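Local structure of aldehyde dehydrogenase (Anabaena variabilis, 4H7N) at residues G51-L56 with A150-C155; L120-V125 with K456-I461; E248-A253 with E280-Q285. The protein belongs to the aldehyde dehydrogenase family and probably oxidises aldehydes to carboxylic acids with NAD+ as the coenzyme. All blocks are in the same frame, centred on the assembly; numbering follows the deposited sequence.

The three contacts use different elements of the fold and differ in chemistry. Contact 1 is buried within one subunit, untouched by the other: an arginine grips the C-terminal end of a short helix, with apolar packing beside it. Contact 2, about 21 Å from contact 1 between centres, is a partly buried antiparallel strand pair held by backbone hydrogen bonds; a strand of the second subunit carries its sheet onward. Contact 3 lies on the opposite side of the chain's centre, about 45 Å from contact 1 and 55 Å from contact 2, centre to centre. There two helices meet through a buried phenylalanine and a polar, lysine-linked edge; largely buried apart from the exposed E248, it too touches the second subunit.

Contact 1: G51-L56 with A150-C155; sequences GRITTL and ALLAGC. With GOL (glycerol), chain E.
R52, on helix 48-64, grips L152 O in the last turn of helix 147-153 side-on: R52 NE lies 2.9 Å from L152 O and R52 NH2 3.0 Å from the same atom. Both nitrogens come from one face of the carbonyl, and the oxygen lies close to the guanidinium plane. A bend at chi3 (-64°) brings NE and NH2 to this oxygen, while R52 NH1 bonds to W44 O. A glycerol, probably from the crystallisation liquor, accepts a bond from R52 NH1 at O1 and gives one from O2 to A153 O.

G154 CA lies over one guanidinium face, offset toward its rim. The positive phi of this Schellman motif (103°) calls for glycine, since a CB would be jammed against the A153 carbonyl oxygen; it would also sit tight against R52 CZ and clash with glycerol O2.

L152 CD2 carries the apolar part, meeting I53 CG1 at 3.8 Å and L56 CG at 4.3 Å; branched aliphatic groups suit this largely buried seam.

A methionine in place of R52 removes both donors and would probably leave the buried L152 O without its charged mate. The helix dipole is likely to favour a cation here.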
loop_
_atom_site.group_PDB
_atom_site.type_symbol
_atom_site.label_atom_id
_atom_site.label_comp_id
_atom_site.label_asym_id
_atom_site.label_seq_id
_atom_site.Cartn_x
_atom_site.Cartn_y
_atom_site.Cartn_z
ATOM N N GLY A 51 15.679 -1.474 -22.810
ATOM C CA GLY A 51 15.060 -2.386 -23.764
ATOM C C GLY A 51 13.517 -2.305 -23.728
ATOM O O GLY A 51 12.884 -2.361 -24.776
ATOM N N ARG A 52 12.921 -2.172 -22.532
ATOM C CA ARG A 52 11.465 -2.121 -22.411
ATOM C C ARG A 52 10.923 -0.851 -23.021
ATOM O O ARG A 52 9.876 -0.896 -23.681
ATOM C CB ARG A 52 10.949 -2.313 -20.970
ATOM C CG ARG A 52 11.238 -3.706 -20.464
ATOM C CD ARG A 52 10.634 -4.026 -19.123
ATOM N NE ARG A 52 11.149 -3.214 -18.003
ATOM C CZ ARG A 52 12.182 -3.520 -17.231
ATOM N NH1 ARG A 52 12.869 -4.632 -17.406
ATOM N NH2 ARG A 52 12.500 -2.700 -16.230
ATOM N N ILE A 53 11.634 0.257 -22.810
ATOM C CA ILE A 53 11.339 1.549 -23.453
ATOM C C ILE A 53 11.370 1.399 -24.956
ATOM O O ILE A 53 10.444 1.825 -25.630
ATOM C CB ILE A 53 12.297 2.673 -22.980
ATOM C CG1 ILE A 53 12.042 2.977 -21.502
ATOM C CG2 ILE A 53 12.075 3.971 -23.767
ATOM C CD1 ILE A 53 13.117 3.841 -20.845
ATOM N N THR A 54 12.413 0.802 -25.509
ATOM C CA THR A 54 12.455 0.648 -26.976
ATOM C C THR A 54 11.194 -0.060 -27.489
ATOM O O THR A 54 10.582 0.363 -28.440
ATOM C CB THR A 54 13.728 -0.088 -27.387
ATOM O OG1 THR A 54 14.829 0.732 -27.011
ATOM C CG2 THR A 54 13.795 -0.379 -28.918
ATOM N N THR A 55 10.821 -1.132 -26.807
ATOM C CA THR A 55 9.682 -1.935 -27.158
ATOM C C THR A 55 8.382 -1.148 -27.081
ATOM O O THR A 55 7.587 -1.207 -27.987
ATOM C CB THR A 55 9.617 -3.142 -26.199
ATOM O OG1 THR A 55 10.789 -3.926 -26.371
ATOM C CG2 THR A 55 8.481 -4.009 -26.483
ATOM N N LEU A 56 8.172 -0.395 -26.004
ATOM C CA LEU A 56 6.959 0.401 -25.860
ATOM C C LEU A 56 6.894 1.444 -26.969
ATOM O O LEU A 56 5.822 1.693 -27.544
ATOM C CB LEU A 56 6.896 1.081 -24.468
ATOM C CG LEU A 56 6.147 0.321 -23.376
ATOM C CD1 LEU A 56 4.685 0.112 -23.713
ATOM C CD2 LEU A 56 6.694 -1.048 -23.101
ATOM N N ALA A 150 3.421 -0.187 -15.017
ATOM C CA ALA A 150 3.706 -1.547 -14.600
ATOM C C ALA A 150 4.581 -2.287 -15.628
ATOM O O ALA A 150 5.512 -2.997 -15.245
ATOM C CB ALA A 150 2.425 -2.297 -14.376
ATOM N N LEU A 151 4.297 -2.112 -16.936
ATOM C CA LEU A 151 5.113 -2.755 -17.933
ATOM C C LEU A 151 6.551 -2.262 -17.876
ATOM O O LEU A 151 7.459 -3.063 -17.981
ATOM C CB LEU A 151 4.583 -2.536 -19.362
ATOM C CG LEU A 151 3.309 -3.346 -19.651
ATOM C CD1 LEU A 151 2.646 -2.810 -20.909
ATOM C CD2 LEU A 151 3.605 -4.806 -19.863
ATOM N N LEU A 152 6.749 -0.968 -17.719
ATOM C CA LEU A 152 8.086 -0.416 -17.694
ATOM C C LEU A 152 8.865 -0.855 -16.471
ATOM O O LEU A 152 10.100 -0.926 -16.494
ATOM C CB LEU A 152 8.024 1.108 -17.813
ATOM C CG LEU A 152 7.666 1.543 -19.252
ATOM C CD1 LEU A 152 7.195 2.989 -19.358
ATOM C CD2 LEU A 152 8.831 1.334 -20.208
ATOM N N ALA A 153 8.148 -1.133 -15.400
ATOM C CA ALA A 153 8.738 -1.651 -14.180
ATOM C C ALA A 153 9.300 -3.049 -14.390
ATOM O O ALA A 153 10.117 -3.503 -13.587
ATOM C CB ALA A 153 7.721 -1.705 -13.047
ATOM N N GLY A 154 8.873 -3.719 -15.451
ATOM C CA GLY A 154 9.260 -5.086 -15.677
ATOM C C GLY A 154 8.202 -6.134 -15.351
ATOM O O GLY A 154 8.494 -7.292 -15.396
ATOM N N CYS A 155 6.970 -5.714 -15.117
ATOM C CA CYS A 155 5.854 -6.615 -14.889
ATOM C C CYS A 155 5.246 -7.067 -16.202
ATOM O O CYS A 155 5.219 -6.332 -17.151
ATOM C CB CYS A 155 4.737 -5.868 -14.160
ATOM S SG CYS A 155 5.185 -4.992 -12.618
HETATM C C1 GOL E . 14.820 -3.516 -14.016
HETATM O O1 GOL E . 14.931 -4.116 -15.296
HETATM C C2 GOL E . 13.491 -3.872 -13.304
HETATM O O2 GOL E . 12.810 -5.034 -13.809
HETATM C C3 GOL E . 13.844 -4.088 -11.852
HETATM O O3 GOL E . 14.463 -2.898 -11.358
#

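Contact 2: L120-V125 with K456-I461; sequences LQQSLV and KQAFLI
L120 and L460 meet because L120 holds CG anti to its own backbone nitrogen (chi1 171°), which swings L120 CD1 to 3.6 Å from L460 CD2. On the opposite face of the sheet, S123 places its hydroxyl between the backbone N and the carbonyl carbon (chi1 70°), bringing S123 OG in the ring plane to the edge of F459, 3.3 Å from F459 CE2. A small serine leaves room for the broad ring.

The backbones run antiparallel. Q121 and F459 form one hydrogen-bonded pair, F459 N to Q121 O at 2.8 Å, and S123 with Q457 the next, Q457 N to S123 O at 2.9 Å. A458, with its single methyl, packs against L120 CD1. L124 CD2 and K456 CG lie side by side, while K456 NZ makes a salt bridge with E431 of the second subunit. Q457 NE2 donates a hydrogen bond to A413 O of that subunit.

A strand pair at the subunit interface is consistent with the oligomerisation (bridging) region of aldehyde dehydrogenases. Strand 118-134 also pairs with strand 109-112, through L120 and Q122. Strand 454-462 forms a parallel ladder with a strand of the second subunit, so the sheet continues across the dimer interface.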
loop_
_atom_site.group_PDB
_atom_site.type_symbol
_atom_site.label_atom_id
_atom_site.label_comp_id
_atom_site.label_asym_id
_atom_site.label_seq_id
_atom_site.Cartn_x
_atom_site.Cartn_y
_atom_site.Cartn_z
ATOM N N LEU A 120 25.638 -0.788 1.897
ATOM C CA LEU A 120 24.260 -1.016 1.518
ATOM C C LEU A 120 24.112 -0.860 0.010
ATOM O O LEU A 120 24.557 0.151 -0.565
ATOM C CB LEU A 120 23.372 0.007 2.248
ATOM C CG LEU A 120 21.905 0.036 1.787
ATOM C CD1 LEU A 120 21.150 -1.228 2.194
ATOM C CD2 LEU A 120 21.200 1.272 2.342
ATOM N N GLN A 121 23.530 -1.848 -0.644
ATOM C CA GLN A 121 23.048 -1.658 -2.020
ATOM C C GLN A 121 21.558 -1.874 -2.048
ATOM O O GLN A 121 21.038 -2.667 -1.272
ATOM C CB GLN A 121 23.720 -2.614 -2.994
ATOM C CG GLN A 121 25.164 -2.253 -3.298
ATOM C CD GLN A 121 25.852 -3.330 -4.119
ATOM O OE1 GLN A 121 25.229 -3.965 -4.970
ATOM N NE2 GLN A 121 27.136 -3.549 -3.856
ATOM N N GLN A 122 20.865 -1.165 -2.928
ATOM C CA GLN A 122 19.414 -1.300 -3.080
ATOM C C GLN A 122 19.088 -1.772 -4.491
ATOM O O GLN A 122 19.790 -1.426 -5.433
ATOM C CB GLN A 122 18.736 0.034 -2.832
ATOM C CG GLN A 122 18.955 0.647 -1.438
ATOM C CD GLN A 122 17.944 0.156 -0.356
ATOM O OE1 GLN A 122 17.964 0.624 0.787
ATOM N NE2 GLN A 122 17.074 -0.780 -0.722
ATOM N N SER A 123 18.054 -2.599 -4.640
ATOM C CA SER A 123 17.507 -2.876 -5.987
ATOM C C SER A 123 16.009 -3.033 -5.928
ATOM O O SER A 123 15.420 -2.978 -4.849
ATOM C CB SER A 123 18.148 -4.100 -6.652
ATOM O OG SER A 123 17.728 -5.274 -5.995
ATOM N N LEU A 124 15.397 -3.175 -7.099
ATOM C CA LEU A 124 13.957 -3.184 -7.235
ATOM C C LEU A 124 13.508 -4.388 -8.085
ATOM O O LEU A 124 14.032 -4.601 -9.152
ATOM C CB LEU A 124 13.545 -1.888 -7.883
ATOM C CG LEU A 124 13.932 -0.687 -7.020
ATOM C CD1 LEU A 124 14.533 0.408 -7.898
ATOM C CD2 LEU A 124 12.768 -0.187 -6.203
ATOM N N VAL A 125 12.543 -5.153 -7.598
ATOM C CA VAL A 125 12.116 -6.393 -8.235
ATOM C C VAL A 125 10.610 -6.260 -8.566
ATOM O O VAL A 125 9.781 -6.145 -7.648
ATOM C CB VAL A 125 12.304 -7.576 -7.254
ATOM C CG1 VAL A 125 11.983 -8.899 -7.907
ATOM C CG2 VAL A 125 13.741 -7.604 -6.758
ATOM N N LYS A 456 11.208 -3.339 -3.113
ATOM C CA LYS A 456 12.545 -2.912 -2.765
ATOM C C LYS A 456 13.257 -4.025 -2.038
ATOM O O LYS A 456 12.673 -4.704 -1.188
ATOM C CB LYS A 456 12.457 -1.655 -1.881
ATOM C CG LYS A 456 11.965 -0.420 -2.617
ATOM C CD LYS A 456 11.685 0.722 -1.636
ATOM C CE LYS A 456 10.542 1.640 -2.089
ATOM N NZ LYS A 456 10.188 2.541 -0.938
ATOM N N GLN A 457 14.505 -4.238 -2.405
ATOM C CA GLN A 457 15.390 -5.223 -1.775
ATOM C C GLN A 457 16.616 -4.514 -1.283
ATOM O O GLN A 457 17.227 -3.746 -2.029
ATOM C CB GLN A 457 15.889 -6.215 -2.818
ATOM C CG GLN A 457 15.030 -7.378 -3.065
ATOM C CD GLN A 457 15.740 -8.453 -3.891
ATOM O OE1 GLN A 457 16.380 -8.164 -4.896
ATOM N NE2 GLN A 457 15.592 -9.682 -3.480
ATOM N N ALA A 458 16.990 -4.744 -0.035
ATOM C CA ALA A 458 18.241 -4.200 0.508
ATOM C C ALA A 458 19.293 -5.318 0.615
ATOM O O ALA A 458 18.972 -6.473 0.931
ATOM C CB ALA A 458 17.981 -3.569 1.865
ATOM N N PHE A 459 20.533 -4.996 0.254
ATOM C CA PHE A 459 21.657 -5.900 0.447
ATOM C C PHE A 459 22.585 -5.177 1.399
ATOM O O PHE A 459 23.097 -4.098 1.084
ATOM C CB PHE A 459 22.375 -6.232 -0.866
ATOM C CG PHE A 459 21.468 -6.782 -1.934
ATOM C CD1 PHE A 459 21.214 -8.128 -2.011
ATOM C CD2 PHE A 459 20.839 -5.937 -2.830
ATOM C CE1 PHE A 459 20.357 -8.638 -2.979
ATOM C CE2 PHE A 459 19.975 -6.444 -3.814
ATOM C CZ PHE A 459 19.743 -7.801 -3.878
ATOM N N LEU A 460 22.764 -5.761 2.564
ATOM C CA LEU A 460 23.688 -5.255 3.554
ATOM C C LEU A 460 24.931 -6.120 3.556
ATOM O O LEU A 460 24.875 -7.308 3.844
ATOM C CB LEU A 460 23.045 -5.256 4.929
ATOM C CG LEU A 460 21.895 -4.260 5.058
ATOM C CD1 LEU A 460 20.985 -4.547 6.248
ATOM C CD2 LEU A 460 22.460 -2.838 5.137
ATOM N N ILE A 461 26.063 -5.481 3.275
ATOM C CA ILE A 461 27.282 -6.176 2.918
ATOM C C ILE A 461 28.390 -5.953 3.924
ATOM O O ILE A 461 28.821 -4.829 4.154
ATOM C CB ILE A 461 27.770 -5.693 1.552
ATOM C CG1 ILE A 461 26.663 -5.927 0.517
ATOM C CG2 ILE A 461 29.046 -6.416 1.164
ATOM C CD1 ILE A 461 26.785 -5.142 -0.755
#

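Contact 3: E248-A253 with E280-Q285; sequences ELATSA and EEFYHQ
Two helices of the alpha/beta domain built on the seven-stranded sheet meet here: helix 247-259, between parallel strands 237-241 and 269-275, and helix 279-292, which follows the second of those strands. Their short segments approach to 9.7 Å between axes, at 48°. T251 meets both F282 and Q285. Its methyl, T251 CG2, lies 3.6 Å from F282 CE2, the two side chains sliding past each other in opposite directions. A250 CB reaches the same ring at its edge, 4.3 Å from F282 CE2. Small residues on helix 247-259 thus leave space for the large phenylalanine, whose CG stands anti to the backbone nitrogen (chi1 177°); the ring also touches I272 and V274 of strand 269-275.

The other branch of T251 faces a polar patch. Q285, extended beyond CG, crosses T251 at about a right angle and brings Q285 CD within 3.3 Å of T251 OG1, a hydroxyl whose hydrogen bond goes to L247 O. E248 OE1 lies 2.7 Å from Q285 OE1; as modelled both are acceptors, so the pair is doubtful as an attraction. K289 NZ makes a salt bridge with E248 OE2 and hydrogen bonds with T251 OG1 and Q285 OE1, and its charge would probably offset the crowding of oxygens. Strand 237-241, helix 247-259 and strand 269-275 form a beta-alpha-beta crossover, with the helices packed on the sheet as in the alpha/beta domains of aldehyde dehydrogenases.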
loop_
_atom_site.group_PDB
_atom_site.type_symbol
_atom_site.label_atom_id
_atom_site.label_comp_id
_atom_site.label_asym_id
_atom_site.label_seq_id
_atom_site.Cartn_x
_atom_site.Cartn_y
_atom_site.Cartn_z
ATOM N N GLU A 248 -16.777 34.460 -14.349
ATOM C CA GLU A 248 -16.655 34.111 -15.745
ATOM C C GLU A 248 -15.809 32.845 -15.928
ATOM O O GLU A 248 -16.198 31.930 -16.668
ATOM C CB GLU A 248 -16.062 35.310 -16.514
ATOM C CG GLU A 248 -15.759 35.014 -17.961
ATOM C CD GLU A 248 -17.012 34.716 -18.766
ATOM O OE1 GLU A 248 -18.024 35.438 -18.611
ATOM O OE2 GLU A 248 -16.977 33.774 -19.568
ATOM N N LEU A 249 -14.648 32.790 -15.255
ATOM C CA LEU A 249 -13.820 31.625 -15.282
ATOM C C LEU A 249 -14.483 30.494 -14.496
ATOM O O LEU A 249 -14.472 29.336 -14.917
ATOM C CB LEU A 249 -12.430 31.928 -14.668
ATOM C CG LEU A 249 -11.586 32.916 -15.514
ATOM C CD1 LEU A 249 -10.236 33.186 -14.814
ATOM C CD2 LEU A 249 -11.354 32.459 -16.964
ATOM N N ALA A 250 -15.067 30.816 -13.356
ATOM C CA ALA A 250 -15.648 29.750 -12.513
ATOM C C ALA A 250 -16.787 29.023 -13.243
ATOM O O ALA A 250 -16.918 27.795 -13.153
ATOM C CB ALA A 250 -16.143 30.317 -11.193
ATOM N N THR A 251 -17.629 29.782 -13.962
ATOM C CA THR A 251 -18.752 29.148 -14.647
ATOM C C THR A 251 -18.246 28.328 -15.838
ATOM O O THR A 251 -18.755 27.233 -16.064
ATOM C CB THR A 251 -19.858 30.138 -15.062
ATOM O OG1 THR A 251 -19.284 31.179 -15.851
ATOM C CG2 THR A 251 -20.567 30.714 -13.850
ATOM N N SER A 252 -17.262 28.807 -16.599
ATOM C CA SER A 252 -16.730 27.976 -17.678
ATOM C C SER A 252 -16.022 26.709 -17.110
ATOM O O SER A 252 -16.156 25.616 -17.657
ATOM C CB SER A 252 -15.755 28.756 -18.584
ATOM O OG SER A 252 -16.377 29.839 -19.281
ATOM N N ALA A 253 -15.253 26.857 -16.032
ATOM C CA ALA A 253 -14.485 25.741 -15.509
ATOM C C ALA A 253 -15.415 24.652 -14.940
ATOM O O ALA A 253 -15.188 23.466 -15.163
ATOM C CB ALA A 253 -13.542 26.209 -14.432
ATOM N N GLU A 280 -27.298 33.733 -7.447
ATOM C CA GLU A 280 -28.237 33.979 -8.529
ATOM C C GLU A 280 -27.484 34.286 -9.838
ATOM O O GLU A 280 -27.736 33.692 -10.890
ATOM C CB GLU A 280 -29.190 35.134 -8.155
ATOM C CG GLU A 280 -30.057 35.572 -9.333
ATOM C CD GLU A 280 -31.051 36.699 -9.038
ATOM O OE1 GLU A 280 -30.930 37.365 -7.985
ATOM O OE2 GLU A 280 -31.932 36.954 -9.899
ATOM N N GLU A 281 -26.544 35.211 -9.746
ATOM C CA GLU A 281 -25.720 35.635 -10.881
ATOM C C GLU A 281 -24.928 34.462 -11.505
ATOM O O GLU A 281 -24.817 34.296 -12.734
ATOM C CB GLU A 281 -24.793 36.691 -10.310
ATOM C CG GLU A 281 -23.748 37.319 -11.184
ATOM C CD GLU A 281 -22.998 38.391 -10.390
ATOM O OE1 GLU A 281 -23.402 38.730 -9.225
ATOM O OE2 GLU A 281 -22.012 38.888 -10.944
ATOM N N PHE A 282 -24.383 33.641 -10.627
ATOM C CA PHE A 282 -23.651 32.461 -11.030
ATOM C C PHE A 282 -24.534 31.455 -11.758
ATOM O O PHE A 282 -24.166 30.977 -12.826
ATOM C CB PHE A 282 -23.044 31.792 -9.792
ATOM C CG PHE A 282 -22.334 30.516 -10.085
ATOM C CD1 PHE A 282 -23.003 29.324 -10.058
ATOM C CD2 PHE A 282 -20.965 30.502 -10.328
ATOM C CE1 PHE A 282 -22.343 28.133 -10.320
ATOM C CE2 PHE A 282 -20.298 29.308 -10.600
ATOM C CZ PHE A 282 -20.993 28.127 -10.592
ATOM N N TYR A 283 -25.684 31.097 -11.210
ATOM C CA TYR A 283 -26.413 30.036 -11.855
ATOM C C TYR A 283 -27.000 30.493 -13.199
ATOM O O TYR A 283 -27.083 29.694 -14.129
ATOM C CB TYR A 283 -27.425 29.343 -10.936
ATOM C CG TYR A 283 -28.748 29.971 -10.678
ATOM C CD1 TYR A 283 -29.720 29.998 -11.651
ATOM C CD2 TYR A 283 -29.075 30.438 -9.407
ATOM C CE1 TYR A 283 -30.964 30.531 -11.406
ATOM C CE2 TYR A 283 -30.322 30.975 -9.130
ATOM C CZ TYR A 283 -31.273 31.024 -10.134
ATOM O OH TYR A 283 -32.522 31.576 -9.911
ATOM N N HIS A 284 -27.349 31.769 -13.306
ATOM C CA HIS A 284 -27.776 32.305 -14.588
ATOM C C HIS A 284 -26.685 32.297 -15.622
ATOM O O HIS A 284 -26.931 31.965 -16.793
ATOM C CB HIS A 284 -28.326 33.706 -14.434
ATOM C CG HIS A 284 -29.710 33.716 -13.885
ATOM N ND1 HIS A 284 -30.744 33.023 -14.480
ATOM C CD2 HIS A 284 -30.233 34.321 -12.800
ATOM C CE1 HIS A 284 -31.854 33.209 -13.785
ATOM N NE2 HIS A 284 -31.569 33.992 -12.760
ATOM N N GLN A 285 -25.465 32.606 -15.206
ATOM C CA GLN A 285 -24.377 32.519 -16.168
ATOM C C GLN A 285 -24.125 31.035 -16.552
ATOM O O GLN A 285 -23.917 30.692 -17.732
ATOM C CB GLN A 285 -23.143 33.279 -15.689
ATOM C CG GLN A 285 -22.128 33.357 -16.802
ATOM C CD GLN A 285 -20.808 34.007 -16.437
ATOM O OE1 GLN A 285 -19.913 34.029 -17.274
ATOM N NE2 GLN A 285 -20.667 34.516 -15.214
#